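Local coordinates for protein UV damage endonuclease (Sulfolobus acidocaldarius, PDB 3TC3) that probably acts as a metal-dependent endonuclease of DNA repair, a TIM-barrel enzyme that recognises different DNA lesions and nicks the damaged strand, at residues A[157-162]-A[190-195]; A[118-123]-A[144-149]; A[215-220]-A[241-246]; A[176-181]-A[207-212]. One frame throughout, in Å; residues are numbered along the deposited sequence.

Interaction 1: residues A[157-162]-A[190-195]; sequences GKIQIH and KRLVIE. With MN (manganese (II) ion), chain C.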
# COMPACT_ATOMS: atom_id res chain seq x y z
N GLY A 157 6.66 8.33 1.96
CA GLY A 157 5.84 7.11 1.78
C GLY A 157 4.42 7.51 1.47
O GLY A 157 4.02 8.66 1.67
N LYS A 158 3.69 6.56 0.97
CA LYS A 158 2.24 6.73 0.69
C LYS A 158 1.39 5.79 1.50
O LYS A 158 1.76 4.63 1.68
CB LYS A 158 1.95 6.52 -0.80
CG LYS A 158 2.69 7.58 -1.74
CD LYS A 158 2.29 8.97 -1.46
CE LYS A 158 2.92 9.92 -2.54
NZ LYS A 158 2.70 11.28 -2.05
N ILE A 159 0.18 6.23 1.81
CA ILE A 159 -0.82 5.40 2.52
C ILE A 159 -1.93 5.28 1.56
O ILE A 159 -2.61 6.29 1.25
CB ILE A 159 -1.30 6.11 3.86
CG1 ILE A 159 -0.10 6.32 4.78
CG2 ILE A 159 -2.37 5.23 4.48
CD1 ILE A 159 -0.49 7.33 5.97
N GLN A 160 -2.17 4.06 1.08
CA GLN A 160 -3.17 3.85 -0.00
C GLN A 160 -4.44 3.29 0.64
O GLN A 160 -4.46 2.27 1.44
CB GLN A 160 -2.61 2.88 -1.06
CG GLN A 160 -2.36 1.55 -0.64
CD GLN A 160 -1.63 0.84 -1.81
OE1 GLN A 160 -0.38 0.91 -1.84
NE2 GLN A 160 -2.39 0.32 -2.83
N ILE A 161 -5.56 3.87 0.19
CA ILE A 161 -6.85 3.34 0.60
C ILE A 161 -7.86 3.24 -0.56
O ILE A 161 -7.61 3.83 -1.57
CB ILE A 161 -7.53 4.19 1.70
CG1 ILE A 161 -7.76 5.61 1.19
CG2 ILE A 161 -6.63 4.15 2.97
CD1 ILE A 161 -8.65 6.51 2.23
N HIS A 162 -8.89 2.38 -0.40
CA HIS A 162 -10.03 2.43 -1.32
C HIS A 162 -10.93 3.57 -0.93
O HIS A 162 -10.86 4.20 0.16
CB HIS A 162 -10.75 1.11 -1.22
CG HIS A 162 -10.01 0.01 -1.87
ND1 HIS A 162 -9.75 -1.15 -1.26
CD2 HIS A 162 -9.44 -0.07 -3.14
CE1 HIS A 162 -9.09 -1.98 -2.12
NE2 HIS A 162 -8.90 -1.32 -3.27
N LYS A 190 -1.24 14.48 3.29
CA LYS A 190 -0.16 14.60 2.34
C LYS A 190 0.34 13.27 1.78
O LYS A 190 0.90 13.22 0.71
CB LYS A 190 1.01 15.41 2.91
CG LYS A 190 0.70 16.95 2.91
CD LYS A 190 0.57 17.51 1.43
CE LYS A 190 0.47 19.03 1.40
NZ LYS A 190 -0.99 19.39 1.49
N ARG A 191 0.05 12.20 2.53
CA ARG A 191 0.57 10.88 2.20
C ARG A 191 -0.52 10.06 1.52
O ARG A 191 -0.25 8.97 0.95
CB ARG A 191 0.98 10.13 3.45
CG ARG A 191 2.26 10.66 4.05
CD ARG A 191 2.57 9.73 5.15
NE ARG A 191 3.96 9.97 5.61
CZ ARG A 191 4.33 10.60 6.69
NH1 ARG A 191 3.44 11.22 7.47
NH2 ARG A 191 5.64 10.59 7.04
N LEU A 192 -1.77 10.54 1.50
CA LEU A 192 -2.85 9.61 1.11
C LEU A 192 -2.94 9.46 -0.42
O LEU A 192 -2.74 10.43 -1.18
CB LEU A 192 -4.19 10.18 1.62
CG LEU A 192 -5.28 9.13 1.73
CD1 LEU A 192 -5.02 8.20 2.94
CD2 LEU A 192 -6.67 9.81 1.96
N VAL A 193 -3.18 8.20 -0.84
CA VAL A 193 -3.43 7.92 -2.24
C VAL A 193 -4.64 6.96 -2.32
O VAL A 193 -4.96 6.29 -1.33
CB VAL A 193 -2.20 7.33 -3.00
CG1 VAL A 193 -1.00 8.27 -2.87
CG2 VAL A 193 -1.91 5.93 -2.46
N ILE A 194 -5.40 7.03 -3.41
CA ILE A 194 -6.59 6.19 -3.49
C ILE A 194 -6.43 5.21 -4.66
O ILE A 194 -5.87 5.53 -5.66
CB ILE A 194 -7.90 7.03 -3.66
CG1 ILE A 194 -7.81 7.93 -4.86
CG2 ILE A 194 -8.28 7.79 -2.36
CD1 ILE A 194 -9.20 8.66 -5.18
N GLU A 195 -7.06 4.06 -4.55
CA GLU A 195 -6.93 3.04 -5.57
C GLU A 195 -8.34 2.62 -6.01
O GLU A 195 -9.34 2.61 -5.26
CB GLU A 195 -6.30 1.84 -4.85
CG GLU A 195 -6.11 0.55 -5.67
CD GLU A 195 -5.79 -0.67 -4.80
OE1 GLU A 195 -5.35 -0.53 -3.66
OE2 GLU A 195 -5.97 -1.80 -5.28
MN MN C . -4.49 -3.44 -5.46
O HOH W 1 -0.11 11.79 -1.65
O HOH W 2 -4.45 -3.14 -3.09
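The H162 ring has the backbone O of E195 in plane at its edge, 3.4 Å from CD2. The ring lies alongside the E195 side chain, both pointing the same way, with ring and carboxylate planes 47° apart. The carboxylate is also met by the Q160 amide, turned 81° to it. Q160 NE2 donates to E195 OE1 over 3.2 Å, from above the carboxylate plane. The same NE2 also hydrogen-bonds D251 OD2. E195 OE2 binds the manganese ion at 2.2 Å, alongside D220, E288 and a water; D251 also belongs to the metal site. The extended E195 chain, with CG anti to the backbone N (chi1 177°), carries the carboxylate out to the metal. Strands 158-162 and 192-195 are parallel neighbours in the eight-stranded TIM barrel. Their ladder runs from I159 N to R191 O (2.9 Å) to E195 N to I161 O. Q160 CB packs on V193 CG2 at 3.4 Å. On the other face of the sheet the I161 and L192 side chains cross at about a right angle, with I161 CD1 3.9 Å from L192 CD2. K158 lays its CD on V193 CG1. K158 NZ reaches a water 2.9 Å away, near the backbone O atoms of K190 and L192.

Interaction 2: residues A[118-123]-A[144-149]; sequences ISMHPG and KYHADL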
# COMPACT_ATOMS: atom_id res chain seq x y z
N ILE A 118 8.33 3.47 -0.47
CA ILE A 118 7.49 2.77 0.56
C ILE A 118 5.99 3.09 0.39
O ILE A 118 5.59 4.28 0.20
CB ILE A 118 7.94 3.22 1.99
CG1 ILE A 118 9.36 2.67 2.32
CG2 ILE A 118 6.99 2.75 3.07
CD1 ILE A 118 9.48 1.13 2.24
N SER A 119 5.16 2.08 0.52
CA SER A 119 3.73 2.31 0.62
C SER A 119 3.21 1.49 1.83
O SER A 119 3.96 0.67 2.43
CB SER A 119 2.98 1.89 -0.63
OG SER A 119 3.12 0.49 -0.82
N MET A 120 1.99 1.82 2.27
CA MET A 120 1.28 1.02 3.25
C MET A 120 -0.15 1.01 2.80
O MET A 120 -0.65 1.99 2.24
CB MET A 120 1.34 1.57 4.68
CG MET A 120 2.82 1.64 5.23
SD MET A 120 2.80 2.16 7.00
CE MET A 120 2.23 0.61 7.76
N HIS A 121 -0.89 -0.07 3.18
CA HIS A 121 -2.35 -0.16 2.85
C HIS A 121 -3.03 -0.65 4.12
O HIS A 121 -2.98 -1.82 4.47
CB HIS A 121 -2.50 -1.21 1.73
CG HIS A 121 -3.94 -1.55 1.31
ND1 HIS A 121 -4.73 -2.36 2.00
CD2 HIS A 121 -4.62 -1.23 0.14
CE1 HIS A 121 -5.91 -2.54 1.34
NE2 HIS A 121 -5.83 -1.86 0.18
N PRO A 122 -3.75 0.23 4.76
CA PRO A 122 -4.46 -0.17 5.99
C PRO A 122 -5.55 -1.21 5.79
O PRO A 122 -6.00 -1.81 6.78
CB PRO A 122 -5.11 1.14 6.54
CG PRO A 122 -4.66 2.10 5.71
CD PRO A 122 -3.84 1.66 4.50
N GLY A 123 -6.08 -1.32 4.58
CA GLY A 123 -7.14 -2.35 4.25
C GLY A 123 -8.56 -1.98 4.65
O GLY A 123 -8.85 -0.84 4.93
N LYS A 144 -3.93 7.69 11.30
CA LYS A 144 -2.96 8.43 12.13
C LYS A 144 -1.81 7.51 12.57
O LYS A 144 -0.64 7.88 12.50
CB LYS A 144 -3.70 8.93 13.37
CG LYS A 144 -2.70 9.53 14.31
CD LYS A 144 -3.39 10.07 15.57
CE LYS A 144 -2.35 10.86 16.43
NZ LYS A 144 -1.30 9.96 16.94
N TYR A 145 -2.11 6.22 12.90
CA TYR A 145 -1.00 5.31 13.21
C TYR A 145 -0.06 5.09 12.01
O TYR A 145 1.16 5.04 12.19
CB TYR A 145 -1.60 3.93 13.68
CG TYR A 145 -0.76 2.70 13.37
CD1 TYR A 145 0.59 2.60 13.76
CD2 TYR A 145 -1.34 1.62 12.62
CE1 TYR A 145 1.39 1.49 13.40
CE2 TYR A 145 -0.57 0.52 12.34
CZ TYR A 145 0.79 0.46 12.73
OH TYR A 145 1.59 -0.58 12.39
N HIS A 146 -0.64 4.98 10.82
CA HIS A 146 0.21 4.80 9.65
C HIS A 146 1.12 5.99 9.40
O HIS A 146 2.29 5.81 9.14
CB HIS A 146 -0.66 4.51 8.40
CG HIS A 146 -1.23 3.08 8.39
ND1 HIS A 146 -2.18 2.62 9.29
CD2 HIS A 146 -0.84 1.97 7.63
CE1 HIS A 146 -2.40 1.28 9.04
NE2 HIS A 146 -1.61 0.91 8.03
N ALA A 147 0.54 7.21 9.53
CA ALA A 147 1.35 8.44 9.36
C ALA A 147 2.37 8.49 10.48
O ALA A 147 3.54 8.86 10.23
CB ALA A 147 0.43 9.61 9.44
N ASP A 148 1.96 8.17 11.70
CA ASP A 148 2.95 8.20 12.80
C ASP A 148 4.12 7.23 12.51
O ASP A 148 5.27 7.49 12.94
CB ASP A 148 2.28 7.80 14.13
CG ASP A 148 1.38 8.90 14.71
OD1 ASP A 148 1.43 10.04 14.21
OD2 ASP A 148 0.63 8.57 15.63
N LEU A 149 3.79 6.02 12.00
CA LEU A 149 4.86 5.03 11.78
C LEU A 149 5.88 5.58 10.76
O LEU A 149 7.11 5.58 10.99
CB LEU A 149 4.28 3.68 11.34
CG LEU A 149 5.31 2.59 11.10
CD1 LEU A 149 6.00 2.23 12.46
CD2 LEU A 149 4.69 1.39 10.45
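M120 and P122 both meet the imidazole of H146, but from different directions. P122 lies over one face of the ring. Its CB is 4.0 Å from the ring centroid and 29° off the normal, a CH-pi contact. M120 works nearer the rim. Its CB sits in the ring plane at the edge, 3.7 Å from H146 CD2. The M120 chain crosses the histidine obliquely, and its SD is 4.7 Å from the ring centroid in an oblique sulfur-aromatic contact. A bend at the last torsion (chi3 75°) turns CE back to H146 CD2, 3.4 Å away. The same methyl touches L149 CD2 at 3.7 Å, where the methionine and leucine side chains cross at about a right angle. L149 stands one helical turn beyond H146, and both direct their CB atoms at the strand. The contact belongs to a beta-alpha-beta unit of the TIM barrel: strand 117-120, helix 133-153, strand 158-162. Here the helix packs against the outside of the barrel, and I159 of the next strand touches both P122 and H146. No hydrogen bond joins the two segments. The buried imidazole is satisfied from elsewhere: its NE2 bonds to S81 OG and its ND1 to the backbone O of E142. These two bonds hold the ring at both nitrogens, fixing the rotation that presents one face to P122.

Interaction 3: residues A[215-220]-A[241-246]; sequences IPVIFD and RRTWKD. With MN (manganese (II) ion), chain C.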
# COMPACT_ATOMS: atom_id res chain seq x y z
N ILE A 215 -5.37 14.31 -4.61
CA ILE A 215 -4.97 12.92 -4.18
C ILE A 215 -4.47 12.09 -5.37
O ILE A 215 -5.22 11.89 -6.26
CB ILE A 215 -6.15 12.21 -3.52
CG1 ILE A 215 -6.55 12.99 -2.24
CG2 ILE A 215 -5.71 10.83 -3.06
CD1 ILE A 215 -7.90 12.49 -1.75
N PRO A 216 -3.26 11.58 -5.33
CA PRO A 216 -2.85 10.63 -6.44
C PRO A 216 -3.62 9.35 -6.43
O PRO A 216 -4.10 8.86 -5.39
CB PRO A 216 -1.36 10.40 -6.17
CG PRO A 216 -0.97 11.55 -5.16
CD PRO A 216 -2.17 11.75 -4.31
N VAL A 217 -3.82 8.81 -7.62
CA VAL A 217 -4.48 7.56 -7.83
C VAL A 217 -3.50 6.44 -8.13
O VAL A 217 -2.71 6.54 -9.07
CB VAL A 217 -5.51 7.70 -8.98
CG1 VAL A 217 -6.30 6.34 -9.23
CG2 VAL A 217 -6.49 8.88 -8.68
N ILE A 218 -3.60 5.41 -7.31
CA ILE A 218 -2.88 4.14 -7.65
C ILE A 218 -3.77 3.31 -8.56
O ILE A 218 -4.90 2.93 -8.17
CB ILE A 218 -2.60 3.31 -6.37
CG1 ILE A 218 -1.57 4.01 -5.54
CG2 ILE A 218 -2.03 1.87 -6.77
CD1 ILE A 218 -1.03 3.18 -4.35
N PHE A 219 -3.23 2.98 -9.73
CA PHE A 219 -3.92 2.06 -10.65
C PHE A 219 -3.70 0.59 -10.34
O PHE A 219 -2.58 0.18 -10.21
CB PHE A 219 -3.33 2.33 -12.05
CG PHE A 219 -3.90 1.49 -13.15
CD1 PHE A 219 -5.22 1.72 -13.63
CD2 PHE A 219 -3.18 0.40 -13.65
CE1 PHE A 219 -5.70 0.96 -14.65
CE2 PHE A 219 -3.71 -0.38 -14.67
CZ PHE A 219 -5.00 -0.10 -15.17
N ASP A 220 -4.76 -0.14 -10.17
CA ASP A 220 -4.71 -1.58 -9.95
C ASP A 220 -5.22 -2.22 -11.20
O ASP A 220 -6.35 -2.01 -11.58
CB ASP A 220 -5.56 -1.92 -8.78
CG ASP A 220 -5.45 -3.37 -8.49
OD1 ASP A 220 -5.80 -4.23 -9.29
OD2 ASP A 220 -4.93 -3.66 -7.35
N ARG A 241 -1.24 8.88 -14.30
CA ARG A 241 0.09 9.58 -14.15
C ARG A 241 0.03 11.08 -13.81
O ARG A 241 0.85 11.58 -13.03
CB ARG A 241 0.97 9.36 -15.43
CG ARG A 241 2.37 9.90 -15.38
CD ARG A 241 3.05 9.69 -16.79
NE ARG A 241 3.16 8.26 -17.10
CZ ARG A 241 4.02 7.39 -16.54
NH1 ARG A 241 4.87 7.77 -15.57
NH2 ARG A 241 3.96 6.13 -16.94
N ARG A 242 -0.91 11.79 -14.40
CA ARG A 242 -1.07 13.22 -14.20
C ARG A 242 -1.52 13.57 -12.74
O ARG A 242 -1.47 14.72 -12.34
CB ARG A 242 -2.02 13.75 -15.26
CG ARG A 242 -1.48 13.35 -16.61
CD ARG A 242 -2.08 14.17 -17.75
NE ARG A 242 -3.51 14.49 -17.59
CZ ARG A 242 -4.50 14.00 -18.36
NH1 ARG A 242 -4.23 13.16 -19.37
NH2 ARG A 242 -5.76 14.35 -18.10
N THR A 243 -1.94 12.56 -11.96
CA THR A 243 -2.33 12.81 -10.58
C THR A 243 -1.18 12.71 -9.61
O THR A 243 -1.37 13.02 -8.46
CB THR A 243 -3.46 11.91 -10.08
OG1 THR A 243 -2.96 10.57 -9.95
CG2 THR A 243 -4.64 11.88 -11.11
N TRP A 244 0.01 12.36 -10.13
CA TRP A 244 1.20 12.25 -9.26
C TRP A 244 2.14 13.39 -9.52
O TRP A 244 2.39 13.72 -10.67
CB TRP A 244 1.94 10.92 -9.50
CG TRP A 244 1.14 9.76 -9.07
CD1 TRP A 244 0.10 9.18 -9.76
CD2 TRP A 244 1.38 8.92 -7.92
NE1 TRP A 244 -0.38 8.06 -9.06
CE2 TRP A 244 0.35 7.86 -7.96
CE3 TRP A 244 2.26 8.95 -6.85
CZ2 TRP A 244 0.21 6.90 -6.95
CZ3 TRP A 244 2.13 7.95 -5.87
CH2 TRP A 244 1.12 6.97 -5.92
N LYS A 245 2.79 13.85 -8.48
CA LYS A 245 3.84 14.85 -8.73
C LYS A 245 5.16 14.13 -9.03
O LYS A 245 6.00 14.61 -9.79
CB LYS A 245 3.92 15.85 -7.56
CG LYS A 245 2.98 17.03 -7.84
CD LYS A 245 2.82 17.98 -6.67
CE LYS A 245 1.58 18.85 -6.88
NZ LYS A 245 0.40 18.05 -6.43
N ASP A 246 5.30 12.93 -8.44
CA ASP A 246 6.50 12.10 -8.63
C ASP A 246 6.15 10.85 -9.48
O ASP A 246 5.12 10.82 -10.15
CB ASP A 246 7.13 11.73 -7.25
CG ASP A 246 6.11 11.25 -6.23
OD1 ASP A 246 4.93 11.09 -6.58
OD2 ASP A 246 6.46 11.03 -5.04
MN MN C . -4.49 -3.44 -5.46
O HOH W 2 -4.45 -3.14 -3.09
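Two hydrogen bonds join T243 and W244 to the backbone of V217. V217 N donates to T243 OG1 over 3.0 Å, nearly straight. This hydroxyl also bonds to the backbone O of V240, at the end of helix 233-241. W244 NE1 donates to V217 O over 2.8 Å. The carbonyl oxygen lies close to the indole plane, but the donor stands above the carbonyl plane, 53° out of it. P216 CA also makes a CA-H...O contact with T243 O. The apolar contacts centre on the same indole. P216 CB sits over one face, 3.6 Å from the centroid of the five-membered ring and 15° off the normal, a well-centred CH-pi contact. I218 CG1 meets the ring at its edge, 3.7 Å from CZ2. W244 has CG anti to its own carbonyl carbon (chi1 -67°), a setting that lays the indole beside the strand. At the far end of strand 217-220, D220 OD2 binds the manganese ion at 1.9 Å, while OD1 caps the helix that follows by accepting from H223 N. The turn from R241 to W244 thus ties the loop before strand 249-252 to the start of strand 217-220, at the opposite end from the metal. Both backbone polar groups of V217 are satisfied by this turn; the NE1 bond and the proline over the face together probably restrict how the indole can rotate.

Interaction 4: residues A[176-181]-A[207-212]; sequences RFIENF and LWISER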
# COMPACT_ATOMS: atom_id res chain seq x y z
N ARG A 176 -18.96 12.46 0.24
CA ARG A 176 -18.62 12.17 1.67
C ARG A 176 -17.10 11.88 1.77
O ARG A 176 -16.44 12.33 2.72
CB ARG A 176 -19.32 10.94 2.26
CG ARG A 176 -20.84 11.16 2.47
CD ARG A 176 -21.41 10.07 3.44
NE ARG A 176 -20.99 8.69 3.09
CZ ARG A 176 -21.54 7.97 2.14
NH1 ARG A 176 -22.62 8.44 1.45
NH2 ARG A 176 -21.06 6.77 1.86
N PHE A 177 -16.55 11.21 0.77
CA PHE A 177 -15.10 10.97 0.88
C PHE A 177 -14.34 12.28 0.90
O PHE A 177 -13.40 12.48 1.66
CB PHE A 177 -14.66 10.11 -0.30
CG PHE A 177 -13.18 9.82 -0.28
CD1 PHE A 177 -12.22 10.76 -0.77
CD2 PHE A 177 -12.73 8.59 0.22
CE1 PHE A 177 -10.89 10.46 -0.66
CE2 PHE A 177 -11.35 8.32 0.34
CZ PHE A 177 -10.42 9.25 -0.15
N ILE A 178 -14.64 13.13 -0.09
CA ILE A 178 -13.96 14.45 -0.20
C ILE A 178 -14.16 15.31 1.09
O ILE A 178 -13.15 15.87 1.59
CB ILE A 178 -14.47 15.21 -1.43
CG1 ILE A 178 -13.95 14.48 -2.69
CG2 ILE A 178 -13.95 16.67 -1.39
CD1 ILE A 178 -14.53 15.04 -4.01
N GLU A 179 -15.39 15.32 1.63
CA GLU A 179 -15.65 16.09 2.85
C GLU A 179 -14.76 15.62 4.00
O GLU A 179 -14.17 16.43 4.69
CB GLU A 179 -17.14 16.04 3.25
CG GLU A 179 -17.43 17.16 4.31
CD GLU A 179 -18.71 17.10 5.16
OE1 GLU A 179 -19.56 16.20 4.98
OE2 GLU A 179 -18.81 17.99 6.04
N ASN A 180 -14.71 14.29 4.19
CA ASN A 180 -13.99 13.79 5.35
C ASN A 180 -12.48 13.85 5.12
O ASN A 180 -11.71 14.08 6.05
CB ASN A 180 -14.40 12.32 5.61
CG ASN A 180 -15.89 12.22 6.14
OD1 ASN A 180 -16.46 13.29 6.45
ND2 ASN A 180 -16.48 11.09 6.20
N PHE A 181 -12.04 13.68 3.83
CA PHE A 181 -10.65 13.87 3.52
C PHE A 181 -10.14 15.27 3.95
O PHE A 181 -9.04 15.46 4.46
CB PHE A 181 -10.40 13.68 1.99
CG PHE A 181 -9.04 14.06 1.58
CD1 PHE A 181 -7.93 13.20 1.80
CD2 PHE A 181 -8.85 15.26 0.89
CE1 PHE A 181 -6.59 13.61 1.42
CE2 PHE A 181 -7.58 15.63 0.52
CZ PHE A 181 -6.44 14.82 0.73
N LEU A 207 -10.47 9.37 -10.40
CA LEU A 207 -9.95 10.58 -11.09
C LEU A 207 -10.87 11.77 -10.71
O LEU A 207 -10.39 12.91 -10.57
CB LEU A 207 -9.98 10.35 -12.58
CG LEU A 207 -8.89 9.38 -13.06
CD1 LEU A 207 -9.02 9.12 -14.59
CD2 LEU A 207 -7.50 9.93 -12.76
N TRP A 208 -12.18 11.50 -10.50
CA TRP A 208 -13.12 12.61 -10.15
C TRP A 208 -12.72 13.15 -8.80
O TRP A 208 -12.74 14.37 -8.55
CB TRP A 208 -14.52 12.03 -10.19
CG TRP A 208 -15.60 13.08 -10.10
CD1 TRP A 208 -16.22 13.75 -11.16
CD2 TRP A 208 -16.20 13.63 -8.88
NE1 TRP A 208 -17.17 14.62 -10.69
CE2 TRP A 208 -17.23 14.57 -9.35
CE3 TRP A 208 -16.06 13.38 -7.49
CZ2 TRP A 208 -18.00 15.32 -8.43
CZ3 TRP A 208 -16.90 14.12 -6.59
CH2 TRP A 208 -17.83 15.02 -7.08
N ILE A 209 -12.42 12.24 -7.85
CA ILE A 209 -11.94 12.65 -6.54
C ILE A 209 -10.62 13.41 -6.67
O ILE A 209 -10.50 14.49 -6.06
CB ILE A 209 -11.80 11.44 -5.57
CG1 ILE A 209 -13.18 10.86 -5.24
CG2 ILE A 209 -10.97 11.91 -4.32
CD1 ILE A 209 -13.07 9.59 -4.39
N SER A 210 -9.65 12.87 -7.41
CA SER A 210 -8.34 13.50 -7.50
C SER A 210 -8.44 14.91 -8.02
O SER A 210 -7.72 15.79 -7.54
CB SER A 210 -7.44 12.66 -8.42
OG SER A 210 -6.11 13.15 -8.43
N GLU A 211 -9.30 15.15 -9.03
CA GLU A 211 -9.39 16.46 -9.65
C GLU A 211 -9.75 17.54 -8.61
O GLU A 211 -9.32 18.68 -8.75
CB GLU A 211 -10.44 16.43 -10.78
CG GLU A 211 -10.58 17.72 -11.44
CD GLU A 211 -9.60 17.83 -12.59
OE1 GLU A 211 -8.89 16.82 -12.85
OE2 GLU A 211 -9.55 18.91 -13.21
N ARG A 212 -10.52 17.15 -7.59
CA ARG A 212 -11.05 18.09 -6.55
C ARG A 212 -10.20 18.07 -5.29
O ARG A 212 -10.53 18.86 -4.36
CB ARG A 212 -12.51 17.68 -6.29
CG ARG A 212 -13.36 18.06 -7.49
CD ARG A 212 -14.63 17.12 -7.50
NE ARG A 212 -15.41 17.48 -8.64
CZ ARG A 212 -15.18 17.17 -9.90
NH1 ARG A 212 -14.14 16.35 -10.22
NH2 ARG A 212 -15.95 17.65 -10.90
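R212 NH1 donates to the backbone O of W208 over 2.9 Å, in the carbonyl plane and on a lone pair; the two residues also frame the end of I178. They belong to helix 203-213, which packs beside helix 170-181 in the outer helical layer of the TIM barrel. The two short helical segments run at 36° to each other, with axes 10.6 Å apart at closest approach. The guanidinium of R212 lies against one face of the W208 indole, its CZ 3.2 Å above the ring plane and offset toward the rim. This brings the tryptophan and the aliphatic part of the arginine together around the I178 tip. I178 CD1 touches W208 CZ3 at 3.6 Å and R212 CB at 4.0 Å. I178 and W208 cross at about a right angle, and CD1 meets the ring obliquely. Deeper in, F177 crosses I209, again at about a right angle. F177 has CG anti to the backbone N (chi1 179°), and its ring reaches in beside I194 of the barrel wall, which I209 also touches. No hydrogen bond passes between the two helices' segments; the contact is apolar. I209 meets F177 with both methyls: CD1 and CG2 are each 3.9 Å from F177 CD1.

Overall arrangement
Following the chain from the N terminus, interaction 2 comes first and closes the loop from strand 117-120 to helix 133-153. Interaction 1 then links strand 158-162 to strand 192-195, closing around helices 170-181 and 186-189. Interaction 4 crosses it: 176-181 lies between the two strands, and 207-212 follows them. Interaction 3 comes last, joining the start of strand 217-220 to the loop before strand 249-252. Interactions 1 and 2 meet through M120 with K158 and Q160. Interactions 1 and 3 meet at the I194–I218 bond and share the manganese ion. Interactions 3 and 4 meet at S210 and I215. Together they tie neighbouring strands, a strand to its helix, two outer helices, and a loop to a strand's start.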